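Local coordinates for protein exoribonuclease II, mitochondrial (Candida glabrata, PDB 6F3H) that probably degrades RNA stepwise from the 3' end, as a magnesium-binding RNB-family exoribonuclease of the mitochondrial RNA degradosome, at residues L549-L552 against H553-A556; T695-P699 against M700-P704; S734-A737 against R738-L742. The protein carries 1 engineered substitution. All coordinates share one frame; numbering follows the deposited sequence.

Contact 1: residues L549-L552 against H553-A556; sequences LELL and HTLA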
ATOM      1  N   LEU A 549     -18.940  19.006 -21.689  1.00 50.00           N
ATOM      2  CA  LEU A 549     -19.076  17.812 -20.871  1.00 49.99           C
ATOM      3  C   LEU A 549     -19.717  16.661 -21.637  1.00 55.83           C
ATOM      4  O   LEU A 549     -19.234  15.527 -21.573  1.00 53.67           O
ATOM      5  CB  LEU A 549     -19.892  18.150 -19.633  1.00 50.11           C
ATOM      6  CG  LEU A 549     -19.269  19.231 -18.748  1.00 51.13           C
ATOM      7  CD1 LEU A 549     -20.193  19.558 -17.613  1.00 48.84           C
ATOM      8  CD2 LEU A 549     -17.978  18.736 -18.174  1.00 46.39           C
ATOM      9  N   GLU A 550     -20.835  16.912 -22.330  1.00 58.02           N
ATOM     10  CA  GLU A 550     -21.458  15.807 -23.051  1.00 60.70           C
ATOM     11  C   GLU A 550     -20.498  15.257 -24.074  1.00 60.04           C
ATOM     12  O   GLU A 550     -20.414  14.041 -24.286  1.00 56.65           O
ATOM     13  CB  GLU A 550     -22.756  16.238 -23.717  1.00 66.65           C
ATOM     14  CG  GLU A 550     -23.658  17.028 -22.808  1.00 76.56           C
ATOM     15  CD  GLU A 550     -24.913  17.498 -23.504  1.00 93.04           C
ATOM     16  OE1 GLU A 550     -25.029  17.275 -24.737  1.00 97.65           O
ATOM     17  OE2 GLU A 550     -25.784  18.076 -22.809  1.00 99.01           O
ATOM     18  N   LEU A 551     -19.736  16.145 -24.685  1.00 62.68           N
ATOM     19  CA  LEU A 551     -18.751  15.708 -25.644  1.00 63.54           C
ATOM     20  C   LEU A 551     -17.695  14.866 -24.966  1.00 57.08           C
ATOM     21  O   LEU A 551     -17.323  13.805 -25.471  1.00 57.89           O
ATOM     22  CB  LEU A 551     -18.136  16.920 -26.320  1.00 70.72           C
ATOM     23  CG  LEU A 551     -17.294  16.586 -27.535  1.00 76.46           C
ATOM     24  CD1 LEU A 551     -17.914  15.476 -28.392  1.00 77.00           C
ATOM     25  CD2 LEU A 551     -17.155  17.874 -28.294  1.00 78.03           C
ATOM     26  N   LEU A 552     -17.219  15.313 -23.806  1.00 57.28           N
ATOM     27  CA  LEU A 552     -16.207  14.553 -23.078  1.00 54.39           C
ATOM     28  C   LEU A 552     -16.734  13.197 -22.655  1.00 61.15           C
ATOM     29  O   LEU A 552     -16.030  12.188 -22.760  1.00 67.16           O
ATOM     30  CB  LEU A 552     -15.744  15.332 -21.853  1.00 47.18           C
ATOM     31  CG  LEU A 552     -14.773  16.477 -22.117  1.00 50.81           C
ATOM     32  CD1 LEU A 552     -14.544  17.308 -20.879  1.00 45.10           C
ATOM     33  CD2 LEU A 552     -13.444  15.931 -22.635  1.00 55.85           C
ATOM     34  N   HIS A 553     -17.967  13.153 -22.161  1.00 60.46           N
ATOM     35  CA  HIS A 553     -18.529  11.885 -21.731  1.00 58.63           C
ATOM     36  C   HIS A 553     -18.672  10.919 -22.897  1.00 57.93           C
ATOM     37  O   HIS A 553     -18.373   9.726 -22.766  1.00 58.45           O
ATOM     38  CB  HIS A 553     -19.869  12.122 -21.043  1.00 61.27           C
ATOM     39  CG  HIS A 553     -20.618  10.867 -20.729  1.00 66.20           C
ATOM     40  ND1 HIS A 553     -21.687  10.431 -21.479  1.00 68.44           N
ATOM     41  CD2 HIS A 553     -20.440   9.945 -19.752  1.00 67.28           C
ATOM     42  CE1 HIS A 553     -22.146   9.305 -20.967  1.00 69.15           C
ATOM     43  NE2 HIS A 553     -21.401   8.982 -19.923  1.00 68.48           N
ATOM     44  N   THR A 554     -19.129  11.408 -24.047  1.00 57.46           N
ATOM     45  CA  THR A 554     -19.274  10.516 -25.190  1.00 59.61           C
ATOM     46  C   THR A 554     -17.916  10.035 -25.695  1.00 61.90           C
ATOM     47  O   THR A 554     -17.803   8.916 -26.212  1.00 65.80           O
ATOM     48  CB  THR A 554     -20.056  11.226 -26.279  1.00 57.72           C
ATOM     49  OG1 THR A 554     -19.483  12.518 -26.447  1.00 64.13           O
ATOM     50  CG2 THR A 554     -21.524  11.401 -25.843  1.00 58.25           C
ATOM     51  N   LEU A 555     -16.872  10.845 -25.517  1.00 56.81           N
ATOM     52  CA  LEU A 555     -15.531  10.422 -25.902  1.00 52.43           C
ATOM     53  C   LEU A 555     -15.017   9.314 -25.003  1.00 50.54           C
ATOM     54  O   LEU A 555     -14.441   8.332 -25.483  1.00 51.57           O
ATOM     55  CB  LEU A 555     -14.581  11.613 -25.871  1.00 55.16           C
ATOM     56  CG  LEU A 555     -14.739  12.591 -27.032  1.00 55.24           C
ATOM     57  CD1 LEU A 555     -14.028  13.897 -26.753  1.00 53.75           C
ATOM     58  CD2 LEU A 555     -14.149  11.927 -28.248  1.00 54.72           C
ATOM     59  N   ALA A 556     -15.224   9.446 -23.696  1.00 53.17           N
ATOM     60  CA  ALA A 556     -14.770   8.410 -22.777  1.00 49.05           C
ATOM     61  C   ALA A 556     -15.424   7.082 -23.096  1.00 52.35           C
ATOM     62  O   ALA A 556     -14.751   6.050 -23.135  1.00 60.70           O
ATOM     63  CB  ALA A 556     -15.065   8.804 -21.335  1.00 47.71           C
TER
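Four main-chain hydrogen bonds join Leu-549–Leu-552 to His-553–Ala-556, each running from an amide to the carbonyl four residues earlier. His-553 N reaches Leu-549 O at 2.8 Å, Thr-554 N reaches Glu-550 O at 2.9 Å, and Leu-555 and Ala-556 likewise bond to Leu-551 and Leu-552. The straightest is that of His-553, with an N-H...O angle of 165°; that of Leu-555 is more bent, at 146°.

A side-chain hydroxyl joins this ladder. Thr-554 OG1 lies 2.8 Å from Glu-550 O and 2.7 Å from Leu-551 O; its single proton may go to either carbonyl or be shared between them. A first torsion of 48° puts the hydroxyl between the backbone N and the carbonyl carbon of its own residue, turned back over the preceding turn. Threonine suits this exposed position because the helix itself can satisfy its polar atom. Glu-550, also on the solvent side, spends its carboxylate on a salt bridge with Lys-547, one turn earlier.

The apolar contact is looser. Leu-551 CG stands 4.3 Å from Leu-555 CD1, so the two leucines, one turn apart, touch lightly along the same side of the helix. Both also rest on Ile-414 of strand 410-416, while the buried Leu-552 reaches Ile-412 on that strand and Phe-611 of helix 603-625. Branched apolar side chains fill such a surface well. His-553, its CG turned anti to the backbone N, carries its ring outward to Lys-603 and Leu-606, and the small Ala-556 lets Glu-610 come close.

The arrangement is that of an amphipathic alpha-helix in the RNB domain, its leucine face laid on a strand of the mixed sheet and on a second helix.

Contact 2: residues T695-P699 against M700-P704; sequences TVTSP and MRRGP. With nucleotides of chain C.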
ATOM      1  N   THR A 695       2.316   7.075 -14.075  1.00 50.47           N
ATOM      2  CA  THR A 695       1.307   7.923 -13.455  1.00 51.29           C
ATOM      3  C   THR A 695       1.868   9.319 -13.240  1.00 55.55           C
ATOM      4  O   THR A 695       2.902   9.485 -12.594  1.00 58.99           O
ATOM      5  CB  THR A 695       0.819   7.341 -12.124  1.00 52.18           C
ATOM      6  OG1 THR A 695       1.900   7.305 -11.190  1.00 59.28           O
ATOM      7  CG2 THR A 695       0.275   5.948 -12.315  1.00 50.86           C
ATOM      8  N   VAL A 696       1.162  10.319 -13.770  1.00 54.40           N
ATOM      9  CA  VAL A 696       1.579  11.716 -13.722  1.00 50.64           C
ATOM     10  C   VAL A 696       0.433  12.607 -13.255  1.00 53.84           C
ATOM     11  O   VAL A 696       0.618  13.798 -12.983  1.00 56.50           O
ATOM     12  CB  VAL A 696       2.061  12.158 -15.100  1.00 49.24           C
ATOM     13  CG1 VAL A 696       3.445  11.639 -15.361  1.00 49.35           C
ATOM     14  CG2 VAL A 696       1.110  11.614 -16.114  1.00 50.77           C
ATOM     15  N   THR A 697      -0.763  12.041 -13.190  1.00 50.50           N
ATOM     16  CA  THR A 697      -1.958  12.816 -12.928  1.00 40.10           C
ATOM     17  C   THR A 697      -2.096  13.277 -11.490  1.00 42.38           C
ATOM     18  O   THR A 697      -2.957  14.118 -11.222  1.00 42.15           O
ATOM     19  CB  THR A 697      -3.159  11.970 -13.286  1.00 40.28           C
ATOM     20  OG1 THR A 697      -3.114  10.752 -12.535  1.00 45.87           O
ATOM     21  CG2 THR A 697      -3.114  11.637 -14.746  1.00 42.14           C
ATOM     22  N   SER A 698      -1.314  12.744 -10.553  1.00 39.90           N
ATOM     23  CA  SER A 698      -1.478  13.076  -9.136  1.00 39.96           C
ATOM     24  C   SER A 698      -0.148  13.361  -8.465  1.00 50.52           C
ATOM     25  O   SER A 698       0.241  12.691  -7.516  1.00 54.66           O
ATOM     26  CB  SER A 698      -2.186  11.936  -8.420  1.00 40.83           C
ATOM     27  OG  SER A 698      -3.134  11.387  -9.278  1.00 51.79           O
ATOM     28  N   PRO A 699       0.555  14.396  -8.901  1.00 49.13           N
ATOM     29  CA  PRO A 699       1.875  14.677  -8.328  1.00 47.85           C
ATOM     30  C   PRO A 699       1.858  15.193  -6.888  1.00 52.58           C
ATOM     31  O   PRO A 699       2.940  15.320  -6.311  1.00 61.09           O
ATOM     32  CB  PRO A 699       2.450  15.723  -9.288  1.00 47.34           C
ATOM     33  CG  PRO A 699       1.263  16.402  -9.858  1.00 45.27           C
ATOM     34  CD  PRO A 699       0.182  15.371  -9.937  1.00 45.27           C
HETATM   35  N   MSE A 700       0.713  15.511  -6.285  1.00 49.13           N
HETATM   36  CA  MSE A 700       0.729  16.050  -4.908  1.00 44.40           C
HETATM   37  C   MSE A 700       0.415  15.026  -3.864  1.00 45.01           C
HETATM   38  O   MSE A 700       0.358  15.333  -2.676  1.00 45.25           O
HETATM   39  CB  MSE A 700      -0.287  17.148  -4.712  1.00 50.89           C
HETATM   40  CG  MSE A 700      -0.059  18.420  -5.464  1.00 72.26           C
HETATM   41 SE   MSE A 700      -1.714  19.490  -5.440  1.00 95.15          SE
HETATM   42  CE  MSE A 700      -1.514  20.426  -3.748  1.00 94.53           C
ATOM     43  N   ARG A 701       0.125  13.825  -4.321  1.00 42.45           N
ATOM     44  CA  ARG A 701      -0.353  12.783  -3.440  1.00 39.74           C
ATOM     45  C   ARG A 701       0.237  11.433  -3.790  1.00 42.20           C
ATOM     46  O   ARG A 701      -0.051  10.465  -3.090  1.00 45.68           O
ATOM     47  CB  ARG A 701      -1.885  12.719  -3.479  1.00 40.88           C
ATOM     48  CG  ARG A 701      -2.452  12.238  -4.794  1.00 41.11           C
ATOM     49  CD  ARG A 701      -3.961  12.075  -4.704  1.00 40.81           C
ATOM     50  NE  ARG A 701      -4.554  11.675  -5.978  1.00 46.00           N
ATOM     51  CZ  ARG A 701      -4.732  10.417  -6.365  1.00 48.95           C
ATOM     52  NH1 ARG A 701      -4.363   9.424  -5.580  1.00 53.99           N
ATOM     53  NH2 ARG A 701      -5.273  10.144  -7.540  1.00 52.15           N
ATOM     54  N   ARG A 702       1.050  11.347  -4.840  1.00 39.28           N
ATOM     55  CA  ARG A 702       1.812  10.160  -5.203  1.00 39.01           C
ATOM     56  C   ARG A 702       3.223  10.589  -5.566  1.00 45.82           C
ATOM     57  O   ARG A 702       3.412  11.362  -6.505  1.00 45.94           O
ATOM     58  CB  ARG A 702       1.186   9.424  -6.381  1.00 39.01           C
ATOM     59  CG  ARG A 702      -0.166   8.869  -6.144  1.00 42.08           C
ATOM     60  CD  ARG A 702      -0.429   7.819  -7.188  1.00 41.72           C
ATOM     61  NE  ARG A 702      -0.638   8.449  -8.478  1.00 41.92           N
ATOM     62  CZ  ARG A 702      -1.729   8.305  -9.214  1.00 46.49           C
ATOM     63  NH1 ARG A 702      -2.713   7.524  -8.790  1.00 45.80           N
ATOM     64  NH2 ARG A 702      -1.817   8.917 -10.389  1.00 49.28           N
ATOM     65  N   GLY A 703       4.216  10.050  -4.844  1.00 44.42           N
ATOM     66  CA  GLY A 703       5.618  10.256  -5.119  1.00 41.80           C
ATOM     67  C   GLY A 703       6.077   9.829  -6.500  1.00 45.34           C
ATOM     68  O   GLY A 703       6.886  10.537  -7.110  1.00 55.61           O
ATOM     69  N   PRO A 704       5.619   8.683  -7.015  1.00 39.64           N
ATOM     70  CA  PRO A 704       5.946   8.363  -8.416  1.00 40.74           C
ATOM     71  C   PRO A 704       5.561   9.474  -9.377  1.00 50.98           C
ATOM     72  O   PRO A 704       6.377   9.874 -10.214  1.00 59.36           O
ATOM     73  CB  PRO A 704       5.144   7.097  -8.686  1.00 41.34           C
ATOM     74  CG  PRO A 704       4.725   6.597  -7.406  1.00 43.59           C
ATOM     75  CD  PRO A 704       4.843   7.629  -6.369  1.00 39.57           C
TER
ATOM     76  P     C C   6      -7.138  13.910  -7.376  1.00 42.51           P
ATOM     77  OP1   C C   6      -6.965  15.355  -7.578  1.00 45.20           O
ATOM     78  OP2   C C   6      -6.064  12.957  -7.703  1.00 45.92           O
ATOM     79  O5'   C C   6      -7.553  13.789  -5.861  1.00 49.05           O
ATOM     80  C5'   C C   6      -8.732  14.436  -5.409  1.00 47.85           C
ATOM     81  C4'   C C   6      -9.121  14.002  -4.015  1.00 48.21           C
ATOM     82  O4'   C C   6      -9.616  12.636  -4.007  1.00 48.33           O
ATOM     83  C3'   C C   6      -8.026  13.967  -2.974  1.00 47.48           C
ATOM     84  O3'   C C   6      -7.641  15.244  -2.511  1.00 53.56           O
ATOM     85  C2'   C C   6      -8.679  13.135  -1.902  1.00 49.16           C
ATOM     86  O2'   C C   6      -9.703  13.905  -1.312  1.00 54.05           O
ATOM     87  C1'   C C   6      -9.362  12.062  -2.748  1.00 48.04           C
ATOM     88  N1    C C   6      -8.517  10.842  -2.884  1.00 49.41           N
ATOM     89  C2    C C   6      -8.579   9.876  -1.850  1.00 57.09           C
ATOM     90  O2    C C   6      -9.338  10.050  -0.897  1.00 65.24           O
ATOM     91  N3    C C   6      -7.848   8.743  -1.853  1.00 50.61           N
ATOM     92  C4    C C   6      -7.034   8.547  -2.866  1.00 49.89           C
ATOM     93  N4    C C   6      -6.335   7.407  -2.835  1.00 51.39           N
ATOM     94  C5    C C   6      -6.933   9.496  -3.939  1.00 45.69           C
ATOM     95  C6    C C   6      -7.666  10.616  -3.915  1.00 44.87           C
ATOM     96  P     A C   5      -6.264   9.494 -10.826  1.00 49.45           P
ATOM     97  OP1   A C   5      -5.429  10.500 -11.520  1.00 42.98           O
ATOM     98  OP2   A C   5      -5.601   8.466  -9.974  1.00 51.94           O
ATOM     99  O5'   A C   5      -7.261  10.296  -9.898  1.00 49.46           O
ATOM    100  C5'   A C   5      -8.095  11.282 -10.471  1.00 48.50           C
ATOM    101  C4'   A C   5      -9.227  11.669  -9.564  1.00 45.38           C
ATOM    102  O4'   A C   5     -10.096  10.533  -9.342  1.00 45.71           O
ATOM    103  C3'   A C   5      -8.849  12.126  -8.167  1.00 42.09           C
ATOM    104  O3'   A C   5      -8.462  13.481  -8.137  1.00 43.52           O
ATOM    105  C2'   A C   5     -10.124  11.861  -7.393  1.00 44.79           C
ATOM    106  O2'   A C   5     -11.091  12.860  -7.679  1.00 45.04           O
ATOM    107  C1'   A C   5     -10.573  10.549  -8.024  1.00 45.44           C
ATOM    108  N9    A C   5      -9.943   9.437  -7.331  1.00 54.27           N
ATOM    109  C8    A C   5      -8.780   8.769  -7.625  1.00 58.47           C
ATOM    110  N7    A C   5      -8.473   7.839  -6.756  1.00 55.41           N
ATOM    111  C5    A C   5      -9.504   7.941  -5.841  1.00 59.17           C
ATOM    112  C6    A C   5      -9.786   7.230  -4.675  1.00 67.51           C
ATOM    113  N6    A C   5      -9.010   6.241  -4.215  1.00 73.12           N
ATOM    114  N1    A C   5     -10.908   7.593  -4.004  1.00 67.13           N
ATOM    115  C2    A C   5     -11.681   8.588  -4.475  1.00 66.33           C
ATOM    116  N3    A C   5     -11.529   9.335  -5.567  1.00 62.88           N
ATOM    117  C4    A C   5     -10.409   8.934  -6.183  1.00 60.44           C
TER
HETATM  118  O   HOH W   1      -3.502   7.839 -11.806  1.00 51.86           O
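OP2 of A5 of chain C is gripped from three quarters: by Arg-702 NH1 at 3.3 Å, more weakly by Arg-701 NH2, and by a water that donates to it while also donating to Thr-697 OG1 and accepting from Arg-702 NH2. Thr-697 adds a direct bond from its hydroxyl, OG1, to the other phosphate oxygen, OP1 of A5, at 2.5 Å.

The next phosphate is taken by Arg-701 alone of these residues. NE at 2.6 Å and NH2 at 2.9 Å both bond to OP2 of C6 of chain C, which lies at the edge of the guanidinium, in its plane. The side chain is extended from CG to NE, and arginine suits the place because one flat cation can address two successive phosphates. Ser-698 CB sits 3.2 Å above one guanidinium face and C5 of the C6 base lies over the opposite one, so the group is held as a slab between protein and RNA.

Arg-702 is sandwiched too, with Ser-698 OG over one face and Thr-695 CG2 over the other; Ser-698 is small enough to fit between the two arginines. A salt bridge from Arg-702 NH2 to Asp-705, which also binds Thr-695 OG1, fixes the orientation. Behind the side chains, Ser-698 O receives weak bonds from the backbone N of Arg-701 and of Arg-702, closing a tight turn.

Arg-702 is the N-cap residue of helix 703-716, and the whole forms a phosphate-binding loop of the RNB active site, close to the magnesium ligands Asp-401 and Asp-410.

Contact 3: residues S734-A737 against R738-L742; sequences SFQA and RADIL
Gln-736 and Asp-740 meet one turn apart on the long alpha-helix 725-761, whose buried middle packs among several elements of the fold. Its backbone ladder is regular: Arg-738 N bonds to Ser-734 O, Ala-739 N to Phe-735 O at 2.7 Å, Asp-740 N to Gln-736 O at 2.9 Å and Ile-741 N to Ala-737 O.

One polar side-chain link lies alongside this ladder. Gln-736 NE2 gives a weak hydrogen bond to Asp-740 OD1 at 3.4 Å, with amide and carboxylate planes only 10° apart. CG of Gln-736 is anti to the backbone N (-176°), and a bend at the next torsion (76°) brings the amide along the helix toward the aspartate. An amide suits this buried spot because it can give and accept at once: while NE2 faces Asp-740, OE1 accepts from Tyr-678 N. Arg-738 folds at its second and third torsions, its NH1 weakly bonded to Thr-461.

Apolar packing turns to the surroundings. Phe-735 spreads its ring against Pro-704 and Ile-707 of helix 703-716, and Ala-737 is small enough for Thr-244 and Thr-245 of strand 242-248 to approach the helix. Ile-741 rests on Tyr-235. Within the helix, Ala-739 CB lies obliquely beside the glutamine amide, 3.9 Å from Gln-736 NE2.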
ATOM      1  N   SER A 734      11.646   2.554  -2.012  1.00 44.62           N
ATOM      2  CA  SER A 734      11.102   3.337  -0.912  1.00 46.97           C
ATOM      3  C   SER A 734       9.602   3.516  -1.078  1.00 51.59           C
ATOM      4  O   SER A 734       8.836   3.391  -0.116  1.00 56.41           O
ATOM      5  CB  SER A 734      11.780   4.707  -0.859  1.00 52.62           C
ATOM      6  OG  SER A 734      13.172   4.600  -1.106  1.00 60.84           O
ATOM      7  N   PHE A 735       9.164   3.748  -2.311  1.00 50.38           N
ATOM      8  CA  PHE A 735       7.755   3.998  -2.585  1.00 47.23           C
ATOM      9  C   PHE A 735       6.920   2.751  -2.418  1.00 48.56           C
ATOM     10  O   PHE A 735       5.850   2.780  -1.800  1.00 46.54           O
ATOM     11  CB  PHE A 735       7.583   4.496  -4.006  1.00 51.23           C
ATOM     12  CG  PHE A 735       8.145   5.847  -4.247  1.00 54.62           C
ATOM     13  CD1 PHE A 735       8.522   6.659  -3.196  1.00 56.58           C
ATOM     14  CD2 PHE A 735       8.245   6.335  -5.537  1.00 57.41           C
ATOM     15  CE1 PHE A 735       9.022   7.929  -3.427  1.00 57.05           C
ATOM     16  CE2 PHE A 735       8.735   7.602  -5.781  1.00 57.13           C
ATOM     17  CZ  PHE A 735       9.127   8.401  -4.731  1.00 56.14           C
ATOM     18  N   GLN A 736       7.362   1.656  -3.021  1.00 51.25           N
ATOM     19  CA  GLN A 736       6.594   0.433  -2.911  1.00 49.35           C
ATOM     20  C   GLN A 736       6.436   0.033  -1.457  1.00 49.30           C
ATOM     21  O   GLN A 736       5.352  -0.380  -1.040  1.00 49.92           O
ATOM     22  CB  GLN A 736       7.264  -0.669  -3.698  1.00 48.65           C
ATOM     23  CG  GLN A 736       6.457  -1.898  -3.679  1.00 51.71           C
ATOM     24  CD  GLN A 736       5.273  -1.810  -4.599  1.00 57.27           C
ATOM     25  OE1 GLN A 736       5.428  -1.982  -5.797  1.00 59.77           O
ATOM     26  NE2 GLN A 736       4.073  -1.599  -4.047  1.00 59.04           N
ATOM     27  N   ALA A 737       7.495   0.188  -0.663  1.00 44.15           N
ATOM     28  CA  ALA A 737       7.385  -0.032   0.772  1.00 39.72           C
ATOM     29  C   ALA A 737       6.227   0.765   1.350  1.00 41.91           C
ATOM     30  O   ALA A 737       5.277   0.200   1.898  1.00 46.61           O
ATOM     31  CB  ALA A 737       8.694   0.347   1.453  1.00 37.90           C
ATOM     32  N   ARG A 738       6.266   2.090   1.182  1.00 39.22           N
ATOM     33  CA  ARG A 738       5.233   2.925   1.778  1.00 38.21           C
ATOM     34  C   ARG A 738       3.883   2.651   1.166  1.00 38.30           C
ATOM     35  O   ARG A 738       2.859   2.841   1.820  1.00 38.43           O
ATOM     36  CB  ARG A 738       5.562   4.389   1.608  1.00 43.41           C
ATOM     37  CG  ARG A 738       6.629   4.814   2.521  1.00 61.26           C
ATOM     38  CD  ARG A 738       6.008   5.065   3.851  1.00 69.86           C
ATOM     39  NE  ARG A 738       4.774   5.815   3.680  1.00 76.16           N
ATOM     40  CZ  ARG A 738       3.915   6.060   4.660  1.00 77.23           C
ATOM     41  NH1 ARG A 738       2.824   6.769   4.403  1.00 74.29           N
ATOM     42  NH2 ARG A 738       4.148   5.587   5.887  1.00 75.38           N
ATOM     43  N   ALA A 739       3.859   2.221  -0.085  1.00 41.25           N
ATOM     44  CA  ALA A 739       2.587   1.871  -0.686  1.00 38.38           C
ATOM     45  C   ALA A 739       1.981   0.692   0.031  1.00 43.55           C
ATOM     46  O   ALA A 739       0.803   0.704   0.364  1.00 47.02           O
ATOM     47  CB  ALA A 739       2.777   1.538  -2.160  1.00 39.34           C
ATOM     48  N   ASP A 740       2.791  -0.307   0.337  1.00 53.71           N
ATOM     49  CA  ASP A 740       2.271  -1.515   0.961  1.00 54.57           C
ATOM     50  C   ASP A 740       1.731  -1.232   2.345  1.00 51.59           C
ATOM     51  O   ASP A 740       0.592  -1.587   2.658  1.00 50.61           O
ATOM     52  CB  ASP A 740       3.366  -2.548   1.018  1.00 67.51           C
ATOM     53  CG  ASP A 740       3.850  -2.894  -0.337  1.00 85.11           C
ATOM     54  OD1 ASP A 740       2.993  -3.077  -1.239  1.00 88.69           O
ATOM     55  OD2 ASP A 740       5.086  -2.942  -0.500  1.00 94.22           O
ATOM     56  N   ILE A 741       2.551  -0.610   3.194  1.00 51.93           N
ATOM     57  CA  ILE A 741       2.113  -0.198   4.527  1.00 46.68           C
ATOM     58  C   ILE A 741       0.751   0.490   4.468  1.00 50.68           C
ATOM     59  O   ILE A 741      -0.136   0.215   5.288  1.00 54.52           O
ATOM     60  CB  ILE A 741       3.178   0.715   5.163  1.00 45.22           C
ATOM     61  CG1 ILE A 741       4.491  -0.049   5.382  1.00 44.20           C
ATOM     62  CG2 ILE A 741       2.645   1.355   6.435  1.00 38.59           C
ATOM     63  CD1 ILE A 741       5.625   0.810   5.929  1.00 38.32           C
ATOM     64  N   LEU A 742       0.553   1.392   3.492  1.00 49.79           N
ATOM     65  CA  LEU A 742      -0.694   2.154   3.443  1.00 45.38           C
ATOM     66  C   LEU A 742      -1.887   1.279   3.062  1.00 45.44           C
ATOM     67  O   LEU A 742      -2.955   1.392   3.673  1.00 46.99           O
ATOM     68  CB  LEU A 742      -0.555   3.341   2.502  1.00 49.42           C
ATOM     69  CG  LEU A 742       0.362   4.413   3.088  1.00 56.21           C
ATOM     70  CD1 LEU A 742       0.695   5.479   2.062  1.00 55.46           C
ATOM     71  CD2 LEU A 742      -0.281   5.027   4.303  1.00 60.66           C
TER

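How the contacts relate
Contact 1 comes first, in the middle of helix 543-567; contact 2 follows where a loop enters helix 703-716, and contact 3 lies on the next helix, 725-761. Each is continuous in sequence, so none closes a long loop: contacts 1 and 3 span helical turns and contact 2 a turn of loop. They neither nest nor cross. Contact 1 stands apart, its centre about 25 Å from that of contact 2, though both lean on helix 603-625. Contacts 2 and 3 touch directly: Phe-735 CE2 packs 3.5 Å from Gly-703 C, setting helix 725-761 against the start of the helix that follows the RNA-binding loop.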